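Local coordinates for RagB/SusD family nutrient uptake outer membrane protein (Bacteroides thetaiotaomicron, PDB 7KV2) that probably binds beta-glucan at the bacterial surface, as a SusD-family outer-membrane protein of the nutrient-uptake type, at residues L429-R435 against E452-E456; A341-Q347 against G372-K377; C122-I126 against V147-R151; W112-Y116 against V165-D169. All coordinates share one frame; numbering follows the deposited sequence.

Contact 1 (L429-R435 against E452-E456)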
loop_
_atom_site.group_PDB
_atom_site.type_symbol
_atom_site.label_atom_id
_atom_site.label_comp_id
_atom_site.label_asym_id
_atom_site.label_seq_id
_atom_site.Cartn_x
_atom_site.Cartn_y
_atom_site.Cartn_z
ATOM N N LEU A 429 13.368 17.326 3.646
ATOM C CA LEU A 429 13.996 16.095 4.185
ATOM C C LEU A 429 14.056 16.138 5.711
ATOM O O LEU A 429 13.662 15.157 6.371
ATOM C CB LEU A 429 15.388 15.933 3.569
ATOM C CG LEU A 429 16.193 14.775 4.133
ATOM C CD1 LEU A 429 15.402 13.450 3.996
ATOM C CD2 LEU A 429 17.524 14.687 3.417
ATOM N N ASN A 430 14.484 17.254 6.285
ATOM C CA ASN A 430 14.740 17.319 7.734
ATOM C C ASN A 430 13.431 17.507 8.479
ATOM O O ASN A 430 13.423 17.171 9.661
ATOM C CB ASN A 430 15.864 18.301 8.064
ATOM C CG ASN A 430 17.190 17.685 7.674
ATOM O OD1 ASN A 430 17.696 16.793 8.366
ATOM N ND2 ASN A 430 17.706 18.091 6.534
ATOM N N LEU A 431 12.344 17.962 7.840
ATOM C CA LEU A 431 11.032 18.028 8.563
ATOM C C LEU A 431 10.632 16.594 8.949
ATOM O O LEU A 431 10.252 16.348 10.113
ATOM C CB LEU A 431 9.978 18.677 7.677
ATOM C CG LEU A 431 10.005 20.207 7.610
ATOM C CD1 LEU A 431 8.987 20.686 6.602
ATOM C CD2 LEU A 431 9.735 20.809 8.970
ATOM N N VAL A 432 10.836 15.677 8.027
ATOM C CA VAL A 432 10.585 14.228 8.235
ATOM C C VAL A 432 11.595 13.631 9.229
ATOM O O VAL A 432 11.173 12.906 10.192
ATOM C CB VAL A 432 10.571 13.453 6.904
ATOM C CG1 VAL A 432 10.416 11.966 7.154
ATOM C CG2 VAL A 432 9.470 13.963 5.993
ATOM N N HIS A 433 12.899 13.849 9.018
ATOM C CA HIS A 433 13.989 13.314 9.870
ATOM C C HIS A 433 13.770 13.758 11.319
ATOM O O HIS A 433 13.860 12.922 12.271
ATOM C CB HIS A 433 15.330 13.795 9.253
ATOM C CG HIS A 433 16.551 13.109 9.750
ATOM N ND1 HIS A 433 16.965 11.900 9.238
ATOM C CD2 HIS A 433 17.482 13.497 10.663
ATOM C CE1 HIS A 433 18.099 11.546 9.820
ATOM N NE2 HIS A 433 18.438 12.502 10.725
ATOM N N LYS A 434 13.457 15.037 11.498
ATOM C CA LYS A 434 13.360 15.625 12.860
ATOM C C LYS A 434 12.016 15.283 13.491
ATOM O O LYS A 434 11.982 15.181 14.704
ATOM C CB LYS A 434 13.651 17.127 12.841
ATOM C CG LYS A 434 15.121 17.419 12.578
ATOM C CD LYS A 434 15.573 18.746 13.135
ATOM C CE LYS A 434 14.780 19.876 12.531
ATOM N NZ LYS A 434 15.530 21.153 12.604
ATOM N N ARG A 435 10.969 15.033 12.703
ATOM C CA ARG A 435 9.671 14.625 13.286
ATOM C C ARG A 435 9.899 13.309 14.043
ATOM O O ARG A 435 9.315 13.158 15.102
ATOM C CB ARG A 435 8.579 14.488 12.225
ATOM C CG ARG A 435 7.218 14.134 12.810
ATOM C CD ARG A 435 7.018 12.620 12.856
ATOM N NE ARG A 435 6.841 12.032 11.529
ATOM C CZ ARG A 435 5.721 12.001 10.794
ATOM N NH1 ARG A 435 4.620 12.591 11.204
ATOM N NH2 ARG A 435 5.725 11.415 9.603
ATOM N N GLU A 452 15.823 7.825 3.919
ATOM C CA GLU A 452 14.784 8.385 4.815
ATOM C C GLU A 452 13.450 7.718 4.473
ATOM O O GLU A 452 12.731 7.378 5.391
ATOM C CB GLU A 452 14.664 9.901 4.711
ATOM C CG GLU A 452 13.876 10.520 5.848
ATOM C CD GLU A 452 14.603 10.506 7.178
ATOM O OE1 GLU A 452 15.878 10.505 7.162
ATOM O OE2 GLU A 452 13.908 10.395 8.211
ATOM N N ARG A 453 13.152 7.493 3.191
ATOM C CA ARG A 453 11.957 6.731 2.779
ATOM C C ARG A 453 11.983 5.354 3.443
ATOM O O ARG A 453 10.941 4.877 3.916
ATOM C CB ARG A 453 11.870 6.605 1.262
ATOM C CG ARG A 453 11.722 7.913 0.519
ATOM C CD ARG A 453 11.726 7.703 -0.990
ATOM N NE ARG A 453 10.486 7.064 -1.418
ATOM C CZ ARG A 453 9.338 7.666 -1.712
ATOM N NH1 ARG A 453 9.224 8.991 -1.810
ATOM N NH2 ARG A 453 8.302 6.903 -1.984
ATOM N N HIS A 454 13.142 4.694 3.409
ATOM C CA HIS A 454 13.355 3.338 3.937
ATOM C C HIS A 454 12.965 3.324 5.431
ATOM O O HIS A 454 12.284 2.399 5.859
ATOM C CB HIS A 454 14.823 2.937 3.700
ATOM C CG HIS A 454 15.102 1.516 4.027
ATOM N ND1 HIS A 454 16.386 1.041 4.195
ATOM C CD2 HIS A 454 14.270 0.467 4.192
ATOM C CE1 HIS A 454 16.339 -0.251 4.437
ATOM N NE2 HIS A 454 15.040 -0.634 4.470
ATOM N N LEU A 455 13.431 4.321 6.175
ATOM C CA LEU A 455 13.167 4.458 7.632
ATOM C C LEU A 455 11.673 4.769 7.857
ATOM O O LEU A 455 11.122 4.281 8.850
ATOM C CB LEU A 455 14.043 5.603 8.163
ATOM C CG LEU A 455 15.559 5.359 8.186
ATOM C CD1 LEU A 455 16.299 6.616 8.630
ATOM C CD2 LEU A 455 15.928 4.232 9.135
ATOM N N GLU A 456 11.063 5.533 6.948
ATOM C CA GLU A 456 9.724 6.156 7.105
ATOM C C GLU A 456 8.570 5.175 6.807
ATOM O O GLU A 456 7.507 5.285 7.450
ATOM C CB GLU A 456 9.655 7.380 6.185
ATOM C CG GLU A 456 8.394 8.185 6.325
ATOM C CD GLU A 456 8.126 8.887 7.644
ATOM O OE1 GLU A 456 9.060 9.006 8.474
ATOM O OE2 GLU A 456 6.942 9.298 7.843
HETATM O O HOH W 1 9.206 10.894 10.441
#
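His433 and Glu452 form a histidine-carboxylate hydrogen bond that joins helix 425-435 to helix 446-456 in the SusD-family region, part of a mixed polar and apolar interface. His433 ND1 donates to Glu452 OE1 at 2.7 Å, almost straight (171°). The oxygen sits at the imidazole edge, within the ring plane, yet the nitrogen approaches from above the carboxylate plane, and the two flat groups are steeply inclined. Nearby, Leu429 CD1 rests on Glu452 CB at 3.7 Å, its CG anti to the backbone N (chi1 175°) and the branch thereby carried toward the second helix. Val432 CG1 meets Glu456 OE1 at 3.5 Å. One turn on from Glu452, the Glu456 carboxylate meets the Arg435 guanidinium, the two nearly coplanar, but their salt bridge, NH2 to OE2 at 3.0 Å, is weak as a hydrogen bond. A water supplements it, accepting from Arg435 NE and donating to Val432 O and Glu456 OE1. Both glutamates also pair with Arg338 of helix 337-342, and Glu456 is held further by Ser406 and by Arg404 of strand 400-404. Arg435 has Glu272 as well, while helix 405-417 packs Leu410 against Leu429 and Leu409 against Val432.

Contact 2 (A341-Q347 against G372-K377)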
loop_
_atom_site.group_PDB
_atom_site.type_symbol
_atom_site.label_atom_id
_atom_site.label_comp_id
_atom_site.label_asym_id
_atom_site.label_seq_id
_atom_site.Cartn_x
_atom_site.Cartn_y
_atom_site.Cartn_z
ATOM N N ALA A 341 7.641 2.289 16.746
ATOM C CA ALA A 341 6.342 2.415 16.068
ATOM C C ALA A 341 6.280 1.411 14.906
ATOM O O ALA A 341 5.172 1.154 14.404
ATOM C CB ALA A 341 6.133 3.794 15.539
ATOM N N THR A 342 7.447 0.966 14.451
ATOM C CA THR A 342 7.583 -0.003 13.324
ATOM C C THR A 342 7.723 -1.412 13.887
ATOM O O THR A 342 7.103 -2.359 13.311
ATOM C CB THR A 342 8.761 0.346 12.405
ATOM O OG1 THR A 342 8.512 1.647 11.852
ATOM C CG2 THR A 342 8.989 -0.681 11.322
ATOM N N CYS A 343 8.568 -1.592 14.895
ATOM C CA CYS A 343 9.056 -2.925 15.350
ATOM C C CYS A 343 8.542 -3.154 16.772
ATOM O O CYS A 343 9.060 -2.544 17.688
ATOM C CB CYS A 343 10.578 -2.970 15.351
ATOM S SG CYS A 343 11.387 -2.367 13.857
ATOM N N TRP A 344 7.530 -3.997 16.948
ATOM C CA TRP A 344 6.968 -4.318 18.274
ATOM C C TRP A 344 7.713 -5.560 18.750
ATOM O O TRP A 344 7.676 -6.570 18.057
ATOM C CB TRP A 344 5.451 -4.508 18.231
ATOM C CG TRP A 344 4.909 -5.053 19.510
ATOM C CD1 TRP A 344 5.027 -4.504 20.758
ATOM C CD2 TRP A 344 4.168 -6.265 19.676
ATOM N NE1 TRP A 344 4.389 -5.287 21.687
ATOM C CE2 TRP A 344 3.832 -6.365 21.042
ATOM C CE3 TRP A 344 3.680 -7.234 18.794
ATOM C CZ2 TRP A 344 3.152 -7.461 21.562
ATOM C CZ3 TRP A 344 2.946 -8.284 19.305
ATOM C CH2 TRP A 344 2.689 -8.399 20.670
ATOM N N ASN A 345 8.484 -5.424 19.830
ATOM C CA ASN A 345 9.302 -6.519 20.396
ATOM C C ASN A 345 8.403 -7.392 21.269
ATOM O O ASN A 345 8.422 -7.278 22.548
ATOM C CB ASN A 345 10.506 -5.938 21.146
ATOM C CG ASN A 345 11.581 -6.969 21.401
ATOM O OD1 ASN A 345 11.335 -8.169 21.312
ATOM N ND2 ASN A 345 12.790 -6.488 21.675
ATOM N N ALA A 346 7.637 -8.261 20.627
ATOM C CA ALA A 346 6.700 -9.182 21.284
ATOM C C ALA A 346 7.456 -10.035 22.292
ATOM O O ALA A 346 6.896 -10.276 23.392
ATOM C CB ALA A 346 6.024 -10.060 20.268
ATOM N N GLN A 347 8.626 -10.564 21.916
ATOM C CA GLN A 347 9.348 -11.496 22.823
ATOM C C GLN A 347 9.821 -10.738 24.066
ATOM O O GLN A 347 9.656 -11.286 25.161
ATOM C CB GLN A 347 10.531 -12.203 22.168
ATOM C CG GLN A 347 11.095 -13.327 23.032
ATOM C CD GLN A 347 10.039 -14.349 23.404
ATOM O OE1 GLN A 347 9.338 -14.880 22.543
ATOM N NE2 GLN A 347 9.945 -14.635 24.692
ATOM N N GLY A 372 11.056 -12.405 16.928
ATOM C CA GLY A 372 10.604 -11.709 18.157
ATOM C C GLY A 372 9.980 -10.343 17.872
ATOM O O GLY A 372 9.335 -9.774 18.791
ATOM N N PHE A 373 10.101 -9.820 16.642
ATOM C CA PHE A 373 9.548 -8.504 16.252
ATOM C C PHE A 373 8.416 -8.697 15.263
ATOM O O PHE A 373 8.554 -9.532 14.295
ATOM C CB PHE A 373 10.596 -7.608 15.598
ATOM C CG PHE A 373 11.772 -7.239 16.478
ATOM C CD1 PHE A 373 11.671 -6.215 17.404
ATOM C CD2 PHE A 373 12.990 -7.890 16.343
ATOM C CE1 PHE A 373 12.753 -5.873 18.202
ATOM C CE2 PHE A 373 14.095 -7.494 17.098
ATOM C CZ PHE A 373 13.960 -6.512 18.050
ATOM N N PHE A 374 7.381 -7.893 15.426
ATOM C CA PHE A 374 6.226 -7.826 14.499
ATOM C C PHE A 374 5.970 -6.383 14.092
ATOM O O PHE A 374 6.443 -5.451 14.776
ATOM C CB PHE A 374 5.005 -8.533 15.112
ATOM C CG PHE A 374 5.251 -9.994 15.410
ATOM C CD1 PHE A 374 5.901 -10.382 16.567
ATOM C CD2 PHE A 374 4.956 -10.965 14.464
ATOM C CE1 PHE A 374 6.201 -11.713 16.795
ATOM C CE2 PHE A 374 5.237 -12.298 14.713
ATOM C CZ PHE A 374 5.842 -12.673 15.892
ATOM N N LEU A 375 5.256 -6.209 12.983
ATOM C CA LEU A 375 5.017 -4.870 12.390
ATOM C C LEU A 375 3.930 -4.193 13.227
ATOM O O LEU A 375 2.722 -4.459 13.053
ATOM C CB LEU A 375 4.607 -5.010 10.929
ATOM C CG LEU A 375 4.329 -3.697 10.203
ATOM C CD1 LEU A 375 5.592 -2.862 10.083
ATOM C CD2 LEU A 375 3.767 -3.975 8.824
ATOM N N GLU A 376 4.366 -3.290 14.095
ATOM C CA GLU A 376 3.479 -2.565 15.030
ATOM C C GLU A 376 2.430 -1.753 14.294
ATOM O O GLU A 376 1.302 -1.676 14.799
ATOM C CB GLU A 376 4.356 -1.708 15.944
ATOM C CG GLU A 376 3.570 -0.865 16.939
ATOM C CD GLU A 376 2.715 -1.612 17.951
ATOM O OE1 GLU A 376 2.722 -2.849 17.951
ATOM O OE2 GLU A 376 1.958 -0.940 18.668
ATOM N N LYS A 377 2.751 -1.167 13.132
ATOM C CA LYS A 377 1.831 -0.266 12.418
ATOM C C LYS A 377 0.467 -0.923 12.208
ATOM O O LYS A 377 -0.553 -0.214 12.260
ATOM C CB LYS A 377 2.386 0.137 11.065
ATOM C CG LYS A 377 3.651 0.966 11.147
ATOM C CD LYS A 377 4.221 1.303 9.798
ATOM C CE LYS A 377 5.526 2.077 9.897
ATOM N NZ LYS A 377 6.118 2.443 8.577
HETATM O O HOH W 2 8.897 2.723 9.190
#
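Trp344 and Phe374 are the hydrogen-bonded pair of a short antiparallel ribbon, strand 343-345 against strand 373-375. Trp344 N reaches Phe374 O at 2.8 Å, and Phe374 N returns to Trp344 O at 3.0 Å. Beyond the ribbon, Glu376 N bonds to Thr342 O at 3.0 Å, arriving above the carbonyl plane. On the Trp344 side of the sheet, Phe374 CB lies at the indole edge and CD1 of the Phe374 ring abuts Ala346 CB at 3.7 Å. The other side carries Phe373, with Asn345 OD1 over one ring face and ND2 3.5 Å from CE1. Asn345 CG stands anti to the backbone N (chi1 -163°); its amide slants across the ring while OD1 caps Ala348 N, starting helix 346-355. Glu376 OE1 comes within 3.2 Å of Trp344 CB and is bonded to His315, which also stacks on the indole, and Asp313 takes Trp344 NE1. Lys377, extended beyond CG, lies alongside Thr342; a water links its NZ to Thr342 OG1, itself hydrogen-bonded to Arg338 O, and Val458 O and Glu460 hold the ammonium. The indole N-H, Glu376 OE1, Thr342 OG1 and Lys377 NZ thus each have a second-shell partner, and Glu460 would probably stabilise the ammonium charge.

Contact 3 (C122-I126 against V147-R151)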
loop_
_atom_site.group_PDB
_atom_site.type_symbol
_atom_site.label_atom_id
_atom_site.label_comp_id
_atom_site.label_asym_id
_atom_site.label_seq_id
_atom_site.Cartn_x
_atom_site.Cartn_y
_atom_site.Cartn_z
ATOM N N CYS A 122 -15.197 0.980 -12.933
ATOM C CA CYS A 122 -14.868 2.347 -13.418
ATOM C C CYS A 122 -15.435 2.528 -14.846
ATOM O O CYS A 122 -16.077 3.566 -15.113
ATOM C CB CYS A 122 -13.367 2.625 -13.350
ATOM S SG CYS A 122 -12.791 2.759 -11.614
ATOM N N ASN A 123 -15.163 1.566 -15.722
ATOM C CA ASN A 123 -15.634 1.563 -17.137
ATOM C C ASN A 123 -17.172 1.602 -17.176
ATOM O O ASN A 123 -17.726 2.339 -18.043
ATOM C CB ASN A 123 -15.016 0.369 -17.873
ATOM C CG ASN A 123 -13.543 0.570 -18.152
ATOM O OD1 ASN A 123 -13.029 1.694 -18.054
ATOM N ND2 ASN A 123 -12.889 -0.501 -18.580
ATOM N N ASP A 124 -17.845 0.850 -16.302
ATOM C CA ASP A 124 -19.332 0.807 -16.192
ATOM C C ASP A 124 -19.869 2.222 -15.993
ATOM O O ASP A 124 -20.829 2.594 -16.690
ATOM C CB ASP A 124 -19.852 -0.029 -15.022
ATOM C CG ASP A 124 -19.732 -1.532 -15.183
ATOM O OD1 ASP A 124 -19.576 -2.004 -16.318
ATOM O OD2 ASP A 124 -19.816 -2.218 -14.161
ATOM N N VAL A 125 -19.271 2.996 -15.084
ATOM C CA VAL A 125 -19.731 4.386 -14.804
ATOM C C VAL A 125 -19.578 5.266 -16.051
ATOM O O VAL A 125 -20.502 6.083 -16.309
ATOM C CB VAL A 125 -19.034 4.978 -13.565
ATOM C CG1 VAL A 125 -19.226 6.478 -13.472
ATOM C CG2 VAL A 125 -19.541 4.287 -12.302
ATOM N N ILE A 126 -18.465 5.167 -16.778
ATOM C CA ILE A 126 -18.257 5.988 -18.004
ATOM C C ILE A 126 -19.339 5.604 -19.031
ATOM O O ILE A 126 -19.853 6.511 -19.727
ATOM C CB ILE A 126 -16.841 5.802 -18.578
ATOM C CG1 ILE A 126 -15.765 6.236 -17.579
ATOM C CG2 ILE A 126 -16.689 6.528 -19.917
ATOM C CD1 ILE A 126 -15.950 7.642 -17.021
ATOM N N VAL A 147 -13.901 8.128 -11.080
ATOM C CA VAL A 147 -13.711 6.777 -11.668
ATOM C C VAL A 147 -12.506 6.758 -12.604
ATOM O O VAL A 147 -11.911 5.713 -12.649
ATOM C CB VAL A 147 -14.991 6.201 -12.309
ATOM C CG1 VAL A 147 -16.129 6.178 -11.298
ATOM C CG2 VAL A 147 -15.389 6.935 -13.589
ATOM N N ILE A 148 -12.107 7.834 -13.292
ATOM C CA ILE A 148 -10.869 7.763 -14.114
ATOM C C ILE A 148 -9.649 7.675 -13.173
ATOM O O ILE A 148 -8.698 6.933 -13.447
ATOM C CB ILE A 148 -10.768 8.943 -15.093
ATOM C CG1 ILE A 148 -11.929 8.969 -16.097
ATOM C CG2 ILE A 148 -9.421 8.891 -15.789
ATOM C CD1 ILE A 148 -11.971 10.261 -16.921
ATOM N N ALA A 149 -9.673 8.393 -12.057
ATOM C CA ALA A 149 -8.562 8.372 -11.087
ATOM C C ALA A 149 -8.499 6.991 -10.440
ATOM O O ALA A 149 -7.389 6.447 -10.356
ATOM C CB ALA A 149 -8.742 9.461 -10.050
ATOM N N LEU A 150 -9.633 6.433 -10.016
ATOM C CA LEU A 150 -9.685 5.041 -9.487
ATOM C C LEU A 150 -9.175 4.080 -10.548
ATOM O O LEU A 150 -8.472 3.115 -10.212
ATOM C CB LEU A 150 -11.093 4.674 -9.043
ATOM C CG LEU A 150 -11.563 5.309 -7.727
ATOM C CD1 LEU A 150 -13.051 5.052 -7.553
ATOM C CD2 LEU A 150 -10.801 4.758 -6.517
ATOM N N ARG A 151 -9.511 4.317 -11.816
ATOM C CA ARG A 151 -9.104 3.349 -12.853
ATOM C C ARG A 151 -7.579 3.311 -12.947
ATOM O O ARG A 151 -7.050 2.226 -13.063
ATOM C CB ARG A 151 -9.721 3.705 -14.210
ATOM C CG ARG A 151 -9.493 2.635 -15.261
ATOM C CD ARG A 151 -10.460 2.805 -16.445
ATOM N NE ARG A 151 -10.174 4.039 -17.154
ATOM C CZ ARG A 151 -11.029 4.675 -17.972
ATOM N NH1 ARG A 151 -12.242 4.203 -18.181
ATOM N NH2 ARG A 151 -10.664 5.793 -18.558
#
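Cys122 and Val147 mark the closest backbone approach, 4.9 Å between their CA atoms, where helices 110-130 and 137-162 run antiparallel at 154° with local axes 9.3 Å apart. The small thiol side chain permits this closeness: Cys122 CB lies 3.9 Å from Arg151 CB, and SG settles against Leu150 CB at 3.6 Å. Val147, facing Cys122, uses both of its methyls. Its CG1 leans on Val125 CG1 at 3.8 Å, while CG2, wedged between the valine's own backbone N and carbonyl carbon, meets the end of Ile126. That touch, Ile126 CD1 to Val147 CG2 at 3.5 Å, comes from side chains sliding past each other in opposite directions. Helices consecutive in sequence and packed antiparallel in this way are the basic element of tetratricopeptide-type architecture, to which the SusD family is related; here helix 43-53 covers one flank, with Ala53 touching both Cys122 and Val147 and Ala49 and Val50 lying against Val125. Beside this apolar patch lies a polar pair. Arg151 NH1 donates to Asn123 OD1 at 2.6 Å, approaching nearly along the C=O axis, although the oxygen is tilted from the guanidinium plane and the N-H...O angle is only 142°. Arg151 sets out with CG anti to its backbone N (chi1 -172°) and bends at chi3, a course that lays the arginine side chain across that of Asn123 at about a right angle, the two flat groups inclined to each other. Asn123 ND2 has weak hydrogen bonds to Phe168 O and Asn171 OD1, which tie the amide to the loop after helix 137-162.

Contact 4 (W112-Y116 against V165-D169)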
loop_
_atom_site.group_PDB
_atom_site.type_symbol
_atom_site.label_atom_id
_atom_site.label_comp_id
_atom_site.label_asym_id
_atom_site.label_seq_id
_atom_site.Cartn_x
_atom_site.Cartn_y
_atom_site.Cartn_z
ATOM N N TRP A 112 -4.698 -9.441 -8.900
ATOM C CA TRP A 112 -5.015 -9.302 -10.343
ATOM C C TRP A 112 -6.542 -9.173 -10.510
ATOM O O TRP A 112 -6.989 -8.242 -11.143
ATOM C CB TRP A 112 -4.421 -10.522 -11.052
ATOM C CG TRP A 112 -4.739 -10.580 -12.517
ATOM C CD1 TRP A 112 -5.951 -10.839 -13.105
ATOM C CD2 TRP A 112 -3.805 -10.367 -13.579
ATOM N NE1 TRP A 112 -5.827 -10.779 -14.475
ATOM C CE2 TRP A 112 -4.530 -10.484 -14.796
ATOM C CE3 TRP A 112 -2.438 -10.076 -13.636
ATOM C CZ2 TRP A 112 -3.907 -10.351 -16.035
ATOM C CZ3 TRP A 112 -1.832 -9.920 -14.864
ATOM C CH2 TRP A 112 -2.565 -10.069 -16.048
ATOM N N LYS A 113 -7.303 -10.065 -9.904
ATOM C CA LYS A 113 -8.776 -10.129 -10.036
ATOM C C LYS A 113 -9.387 -8.888 -9.384
ATOM O O LYS A 113 -10.312 -8.326 -9.962
ATOM C CB LYS A 113 -9.335 -11.399 -9.408
ATOM C CG LYS A 113 -8.988 -12.682 -10.158
ATOM C CD LYS A 113 -9.420 -13.927 -9.418
ATOM C CE LYS A 113 -8.941 -15.218 -10.070
ATOM N NZ LYS A 113 -9.266 -16.408 -9.239
ATOM N N CYS A 114 -8.822 -8.410 -8.266
ATOM C CA CYS A 114 -9.312 -7.163 -7.628
ATOM C C CYS A 114 -9.057 -5.962 -8.528
ATOM O O CYS A 114 -9.963 -5.096 -8.643
ATOM C CB CYS A 114 -8.688 -6.951 -6.249
ATOM S SG CYS A 114 -9.079 -8.234 -5.056
ATOM N N ALA A 115 -7.879 -5.853 -9.144
ATOM C CA ALA A 115 -7.502 -4.706 -9.981
ATOM C C ALA A 115 -8.468 -4.623 -11.158
ATOM O O ALA A 115 -9.014 -3.513 -11.445
ATOM C CB ALA A 115 -6.095 -4.866 -10.461
ATOM N N TYR A 116 -8.724 -5.761 -11.806
ATOM C CA TYR A 116 -9.568 -5.753 -13.035
ATOM C C TYR A 116 -11.037 -5.602 -12.648
ATOM O O TYR A 116 -11.764 -5.016 -13.481
ATOM C CB TYR A 116 -9.252 -6.951 -13.937
ATOM C CG TYR A 116 -8.002 -6.689 -14.729
ATOM C CD1 TYR A 116 -7.968 -5.743 -15.738
ATOM C CD2 TYR A 116 -6.819 -7.341 -14.433
ATOM C CE1 TYR A 116 -6.806 -5.461 -16.439
ATOM C CE2 TYR A 116 -5.654 -7.089 -15.139
ATOM C CZ TYR A 116 -5.655 -6.177 -16.178
ATOM O OH TYR A 116 -4.492 -5.884 -16.831
ATOM N N VAL A 165 0.382 -5.872 -19.403
ATOM C CA VAL A 165 -0.920 -6.483 -18.976
ATOM C C VAL A 165 -2.040 -5.975 -19.878
ATOM O O VAL A 165 -1.848 -4.961 -20.541
ATOM C CB VAL A 165 -1.230 -6.155 -17.499
ATOM C CG1 VAL A 165 -0.216 -6.832 -16.601
ATOM C CG2 VAL A 165 -1.282 -4.669 -17.276
ATOM N N PRO A 166 -3.213 -6.649 -19.892
ATOM C CA PRO A 166 -4.363 -6.215 -20.686
ATOM C C PRO A 166 -4.827 -4.801 -20.317
ATOM O O PRO A 166 -4.805 -4.461 -19.114
ATOM C CB PRO A 166 -5.482 -7.198 -20.346
ATOM C CG PRO A 166 -4.821 -8.379 -19.703
ATOM C CD PRO A 166 -3.491 -7.892 -19.171
ATOM N N TYR A 167 -5.237 -4.004 -21.313
ATOM C CA TYR A 167 -5.768 -2.634 -21.107
ATOM C C TYR A 167 -7.127 -2.520 -21.800
ATOM O O TYR A 167 -7.303 -3.073 -22.912
ATOM C CB TYR A 167 -4.794 -1.548 -21.570
ATOM C CG TYR A 167 -5.337 -0.164 -21.320
ATOM C CD1 TYR A 167 -5.190 0.436 -20.075
ATOM C CD2 TYR A 167 -6.084 0.521 -22.280
ATOM C CE1 TYR A 167 -5.729 1.683 -19.801
ATOM C CE2 TYR A 167 -6.627 1.775 -22.020
ATOM C CZ TYR A 167 -6.454 2.355 -20.768
ATOM O OH TYR A 167 -6.971 3.579 -20.443
ATOM N N PHE A 168 -8.082 -1.879 -21.136
ATOM C CA PHE A 168 -9.421 -1.569 -21.705
ATOM C C PHE A 168 -10.038 -0.388 -20.937
ATOM O O PHE A 168 -9.825 -0.269 -19.703
ATOM C CB PHE A 168 -10.277 -2.839 -21.760
ATOM C CG PHE A 168 -10.533 -3.584 -20.466
ATOM C CD1 PHE A 168 -9.625 -4.514 -19.983
ATOM C CD2 PHE A 168 -11.738 -3.443 -19.788
ATOM C CE1 PHE A 168 -9.886 -5.225 -18.819
ATOM C CE2 PHE A 168 -12.004 -4.158 -18.623
ATOM C CZ PHE A 168 -11.068 -5.039 -18.128
ATOM N N ASP A 169 -10.752 0.498 -21.649
ATOM C CA ASP A 169 -11.552 1.609 -21.047
ATOM C C ASP A 169 -13.058 1.424 -21.326
ATOM O O ASP A 169 -13.818 2.345 -20.979
ATOM C CB ASP A 169 -11.036 2.980 -21.498
ATOM C CG ASP A 169 -10.969 3.151 -22.998
ATOM O OD1 ASP A 169 -11.729 2.450 -23.705
ATOM O OD2 ASP A 169 -10.146 3.969 -23.442
#
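Val165 opens the loop's approach to helix 110-130, its CG1 lying 3.9 Å from Trp112 CZ3 at the far end of the indole. On another side of the same valine, CB comes within 3.3 Å of Tyr116 OH, so the phenol oxygen touches carbon of Val165 and Pro166 besides its polar partner. Pro166 follows and touches both aromatics. Its CD is 3.9 Å from Trp112 CH2 and 3.2 Å from Tyr116 OH, and its carbonyl supplies the acceptor: Tyr116 OH donates to Pro166 O at 2.7 Å, on a lone pair in the carbonyl plane, with that oxygen also in the plane of the phenol ring. Within its own helix, Tyr116 CE2 stands over one face of the Trp112 indole, offset toward the rim. Further on, Phe168 turns its ring back with CG set between the backbone N and the carbonyl carbon (chi1 58°), bringing CE1 to 3.7 Å from Tyr116 CD1. The two rings meet rim to rim, centroids 5.9 Å apart and planes inclined by 12°, neither covering the other. From helix 137-162, Tyr155 OH is hydrogen-bonded to Phe168 O and the Trp162 ring meets Trp112 edge-to-face. This is an aromatic helix surface receiving an irregular loop, the loop that links helices 137-162 and 183-200 in the TPR-related, helix-rich region of a SusD-family protein.

How the contacts relate
From the N terminus, contact 4 opens first, on helix 110-130, and contact 3 opens a little further along the same helix. Contact 3 closes on helix 137-162, before the loop at 165-169 closes contact 4, so the helix pair is nested inside the larger loop; the two touch where Asn123 meets Phe168, their centres 12 Å apart. Contact 2 then closes the excursion from 341-347 to 372-377, and contact 1 follows in series, joining helices 425-435 and 446-456. These later two also touch, the Glu456 carbonyl O packing against Lys377 NZ. Contacts 3 and 4 tie together the helical N-terminal part, contacts 1 and 2 the C-terminal SusD-family part, on opposite sides of the chain's centre.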